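Local coordinates for Alpha/beta hydrolase fold protein (Ochrobactrum, PDB 4G9E) that binds N-butanoyl-L-homoserine and is an N-acyl homoserine lactonase of the alpha/beta hydrolase fold, probably acting on ester bonds, at residues E167-E170 against A171-D175; Q200-I203 against V204-Q208. One frame throughout, in Å; residues are numbered along the deposited sequence. Where two conformers were deposited one is given.

Contact 1 of 2, residues E167-E170 against A171-D175; sequences EPFE and ASLLD
F169 turns its CG away from the backbone N, beside the carbonyl carbon (chi1 -162°), which brings the ring to L173 and L174; the ring has a second modelled position, so these contacts hold for one conformer. Both leucines set CG anti to the carbonyl carbon, which brings one methyl of each to the ring. CD2 of L174 reaches the ring edge in its plane, 3.5 Å from CZ of F169, and the two side chains cross at about a right angle. CD1 of L173 comes in obliquely, 3.5 Å from CD1 of F169. Between these residues the backbone closes a turn: L173 N donates to E170 O at 3.0 Å, standing above the carbonyl plane rather than on a lone pair. The E170 side chain runs extended beyond CG past S172, whose OG gives OE1 of E170 a weak 3.5 Å bond. A water bridges the same carboxylate to the backbone, donating to OE1 of E170 at 2.7 Å and accepting from S172 N at 3.0 Å. Helix 154-165 adds A161 and R162 beside F169. The chemistry is thus divided: an aromatic-aliphatic cluster lies against helix 154-165, while a solvated carboxylate serves an early amide of helix 171-179, probably a favourable charge there.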
loop_
_atom_site.group_PDB
_atom_site.type_symbol
_atom_site.label_atom_id
_atom_site.label_comp_id
_atom_site.label_asym_id
_atom_site.label_seq_id
_atom_site.Cartn_x
_atom_site.Cartn_y
_atom_site.Cartn_z
ATOM N N GLU A 167 5.125 2.282 -16.521
ATOM C CA GLU A 167 4.690 1.681 -17.778
ATOM C C GLU A 167 3.950 0.380 -17.524
ATOM O O GLU A 167 4.412 -0.447 -16.745
ATOM C CB GLU A 167 5.898 1.375 -18.664
ATOM C CG GLU A 167 6.712 2.581 -19.070
ATOM C CD GLU A 167 5.936 3.550 -19.936
ATOM O OE1 GLU A 167 4.881 3.163 -20.487
ATOM O OE2 GLU A 167 6.389 4.706 -20.067
ATOM N N PRO A 168 2.825 0.155 -18.215
ATOM C CA PRO A 168 2.224 0.972 -19.269
ATOM C C PRO A 168 1.241 1.984 -18.712
ATOM O O PRO A 168 0.544 1.718 -17.752
ATOM C CB PRO A 168 1.456 -0.064 -20.088
ATOM C CG PRO A 168 1.026 -1.064 -19.080
ATOM C CD PRO A 168 2.159 -1.155 -18.100
ATOM N N PHE A 169 1.175 3.151 -19.328
ATOM C CA PHE A 169 0.198 4.130 -18.909
ATOM C C PHE A 169 -1.102 3.994 -19.679
ATOM O O PHE A 169 -1.112 3.567 -20.826
ATOM C CB PHE A 169 0.738 5.540 -19.064
ATOM C CG PHE A 169 -0.030 6.540 -18.276
ATOM C CD1 PHE A 169 0.059 6.548 -16.897
ATOM C CD2 PHE A 169 -0.875 7.438 -18.898
ATOM C CE1 PHE A 169 -0.659 7.452 -16.151
ATOM C CE2 PHE A 169 -1.601 8.352 -18.156
ATOM C CZ PHE A 169 -1.491 8.358 -16.782
ATOM N N GLU A 170 -2.202 4.316 -19.027
ATOM C CA GLU A 170 -3.409 4.475 -19.786
ATOM C C GLU A 170 -4.335 5.497 -19.158
ATOM O O GLU A 170 -4.170 5.852 -17.983
ATOM C CB GLU A 170 -4.189 3.217 -19.928
ATOM C CG GLU A 170 -4.454 2.489 -18.666
ATOM C CD GLU A 170 -5.179 1.202 -18.957
ATOM O OE1 GLU A 170 -6.263 1.288 -19.463
ATOM O OE2 GLU A 170 -4.652 0.119 -18.759
ATOM N N ALA A 171 -5.348 5.904 -19.915
ATOM C CA ALA A 171 -6.190 7.031 -19.545
ATOM C C ALA A 171 -6.959 6.817 -18.251
ATOM O O ALA A 171 -7.197 7.768 -17.517
ATOM C CB ALA A 171 -7.145 7.372 -20.680
ATOM N N SER A 172 -7.342 5.577 -17.965
ATOM C CA SER A 172 -8.107 5.290 -16.753
ATOM C C SER A 172 -7.352 5.708 -15.493
ATOM O O SER A 172 -7.961 5.999 -14.462
ATOM C CB SER A 172 -8.470 3.806 -16.679
ATOM O OG SER A 172 -7.309 3.000 -16.604
ATOM N N LEU A 173 -6.026 5.736 -15.579
ATOM C CA LEU A 173 -5.202 6.140 -14.446
ATOM C C LEU A 173 -5.373 7.621 -14.127
ATOM O O LEU A 173 -5.334 8.016 -12.957
ATOM C CB LEU A 173 -3.733 5.816 -14.705
ATOM C CG LEU A 173 -3.413 4.347 -14.979
ATOM C CD1 LEU A 173 -1.931 4.204 -15.236
ATOM C CD2 LEU A 173 -3.850 3.468 -13.820
ATOM N N LEU A 174 -5.562 8.441 -15.159
ATOM C CA LEU A 174 -5.846 9.855 -14.949
ATOM C C LEU A 174 -7.150 10.021 -14.186
ATOM O O LEU A 174 -7.258 10.885 -13.321
ATOM C CB LEU A 174 -5.945 10.594 -16.280
ATOM C CG LEU A 174 -4.722 10.554 -17.194
ATOM C CD1 LEU A 174 -5.053 11.178 -18.540
ATOM C CD2 LEU A 174 -3.525 11.247 -16.550
ATOM N N ASP A 175 -8.145 9.203 -14.514
ATOM C CA ASP A 175 -9.442 9.273 -13.853
ATOM C C ASP A 175 -9.315 8.960 -12.369
ATOM O O ASP A 175 -9.920 9.628 -11.527
ATOM C CB ASP A 175 -10.430 8.300 -14.496
ATOM C CG ASP A 175 -10.674 8.592 -15.961
ATOM O OD1 ASP A 175 -10.532 9.762 -16.376
ATOM O OD2 ASP A 175 -11.014 7.645 -16.697
HETATM O O HOH W 1 -7.882 3.371 -19.958
#

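Contact 2 of 2, residues Q200-I203 against V204-Q208; sequences QRDI and VAEAQ
The R201 guanidinium takes OD1 of D202 at its edge, and D202 in turn meets E206 across the contact, where CG of E206 lies 3.3 Å from D202 O. OD1 of D202 lies in the guanidinium plane, 3.3 Å from NE of R201 in a nearly straight salt bridge (169°). The carboxylate is turned differently, so that NE comes to OD1 from above its plane. NH1 of R201 also forms salt bridges to E133, its strongest partner, and to E132, and the guanidinium is thus shared among three acids. The flat Q200 amide leads away from the turn to H106 and E110 of helix 103-111.

These residues meet 204-208 mainly through the backbone. V204 N donates to Q200 O at 3.1 Å, and A205 N to R201 O and E206 N to D202 O follow in the same way. I203 O then takes two weak bonds, from E206 N and, at 2.9 Å, from A207 N, where the chain leaves helical geometry. V204 straddles the Q200 carbonyl, CG1 and CG2 each 3.5 Å from Q200 O; chi1 of -58° sets CG1 beside its own backbone N and CG2 between that N and the carbonyl carbon. The V204 side chain also touches I109, P128, V230 and F232, and an alanine here would probably leave a gap among these residues and uncover the Q200 carbonyl. E206, extended beyond CG, lays its aliphatic stem along D202 O. Its OE2 stays 4.9 Å from OD1 of D202, so the like charges do not touch, and the salt bridge with R201 probably offsets part of the charge of D202. A backbone hydrogen bond between V204 and G233, and one from K231 NZ to A205 O, join the last turn to a nearby loop. The i to i+4 bonds, giving way to mixed spacing at I203, are those of a short alpha-helix at its C-terminal end, here packed beside helix 103-111 in the alpha/beta hydrolase fold.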
loop_
_atom_site.group_PDB
_atom_site.type_symbol
_atom_site.label_atom_id
_atom_site.label_comp_id
_atom_site.label_asym_id
_atom_site.label_seq_id
_atom_site.Cartn_x
_atom_site.Cartn_y
_atom_site.Cartn_z
ATOM N N GLN A 200 7.611 4.809 12.412
ATOM C CA GLN A 200 7.652 3.631 11.550
ATOM C C GLN A 200 8.997 2.922 11.552
ATOM O O GLN A 200 9.073 1.711 11.348
ATOM C CB GLN A 200 7.237 4.005 10.131
ATOM C CG GLN A 200 5.769 4.390 10.076
ATOM C CD GLN A 200 5.360 4.979 8.755
ATOM O OE1 GLN A 200 6.035 4.789 7.745
ATOM N NE2 GLN A 200 4.249 5.709 8.751
ATOM N N ARG A 201 10.063 3.679 11.772
ATOM C CA ARG A 201 11.377 3.083 11.902
ATOM C C ARG A 201 11.390 2.119 13.082
ATOM O O ARG A 201 11.826 0.971 12.962
ATOM C CB ARG A 201 12.440 4.157 12.083
ATOM C CG ARG A 201 13.826 3.609 12.320
ATOM C CD ARG A 201 14.749 4.714 12.779
ATOM N NE ARG A 201 14.272 5.266 14.041
ATOM C CZ ARG A 201 14.394 6.540 14.394
ATOM N NH1 ARG A 201 14.986 7.402 13.577
ATOM N NH2 ARG A 201 13.926 6.953 15.564
ATOM N N ASP A 202 10.895 2.588 14.224
ATOM C CA ASP A 202 10.882 1.750 15.411
ATOM C C ASP A 202 9.907 0.584 15.266
ATOM O O ASP A 202 10.203 -0.533 15.688
ATOM C CB ASP A 202 10.548 2.565 16.659
ATOM C CG ASP A 202 11.593 3.628 16.964
ATOM O OD1 ASP A 202 12.699 3.579 16.384
ATOM O OD2 ASP A 202 11.309 4.515 17.787
ATOM N N ILE A 203 8.750 0.831 14.657
ATOM C CA ILE A 203 7.770 -0.232 14.494
ATOM C C ILE A 203 8.347 -1.397 13.693
ATOM O O ILE A 203 8.222 -2.548 14.110
ATOM C CB ILE A 203 6.483 0.264 13.828
ATOM C CG1 ILE A 203 5.701 1.137 14.803
ATOM C CG2 ILE A 203 5.617 -0.902 13.386
ATOM C CD1 ILE A 203 4.628 1.975 14.145
ATOM N N VAL A 204 8.985 -1.121 12.558
ATOM C CA VAL A 204 9.471 -2.235 11.746
ATOM C C VAL A 204 10.678 -2.924 12.379
ATOM O O VAL A 204 10.861 -4.126 12.194
ATOM C CB VAL A 204 9.734 -1.868 10.262
ATOM C CG1 VAL A 204 8.474 -1.320 9.606
ATOM C CG2 VAL A 204 10.934 -0.938 10.096
ATOM N N ALA A 205 11.474 -2.180 13.143
ATOM C CA ALA A 205 12.630 -2.752 13.828
ATOM C C ALA A 205 12.203 -3.757 14.887
ATOM O O ALA A 205 12.883 -4.759 15.120
ATOM C CB ALA A 205 13.486 -1.651 14.457
ATOM N N GLU A 206 11.068 -3.481 15.524
ATOM C CA GLU A 206 10.622 -4.245 16.681
ATOM C C GLU A 206 9.554 -5.288 16.346
ATOM O O GLU A 206 9.277 -6.181 17.146
ATOM C CB GLU A 206 10.150 -3.271 17.765
ATOM C CG GLU A 206 11.290 -2.379 18.255
ATOM C CD GLU A 206 10.841 -1.138 19.016
ATOM O OE1 GLU A 206 9.663 -1.044 19.423
ATOM O OE2 GLU A 206 11.688 -0.239 19.208
ATOM N N ALA A 207 8.987 -5.198 15.145
ATOM C CA ALA A 207 7.924 -6.108 14.735
ATOM C C ALA A 207 8.443 -7.527 14.531
ATOM O O ALA A 207 9.481 -7.733 13.903
ATOM C CB ALA A 207 7.264 -5.598 13.465
ATOM N N GLN A 208 7.705 -8.487 15.052
ATOM C CA GLN A 208 8.120 -9.904 14.965
ATOM C C GLN A 208 7.602 -10.613 13.698
ATOM O O GLN A 208 8.144 -11.635 13.285
ATOM C CB GLN A 208 7.618 -10.679 16.193
ATOM C CG GLN A 208 8.064 -10.049 17.499
ATOM C CD GLN A 208 9.516 -10.128 17.551
ATOM O OE1 GLN A 208 10.246 -9.211 17.193
ATOM N NE2 GLN A 208 9.979 -11.290 17.885
#

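Overall arrangement
From the N terminus, the chain first builds most of the central sheet, through strand 120-124, and only then reaches the two contacts. Contact 1 follows helix 154-165 and closes the short loop leading into helix 171-179; P168 O is also hydrogen-bonded to R252, far later in the sequence. Helix 182-194 follows before contact 2, which spans helix 200-206 and its exit toward strand 211-216, bringing the chain back to the sheet. The contacts lie in series, neither nested nor crossing, on opposite sides of the chain's centre, with centres about 35 Å apart. Contact 1 ties two successive helices together, whereas contact 2 joins its helix to helix 103-111.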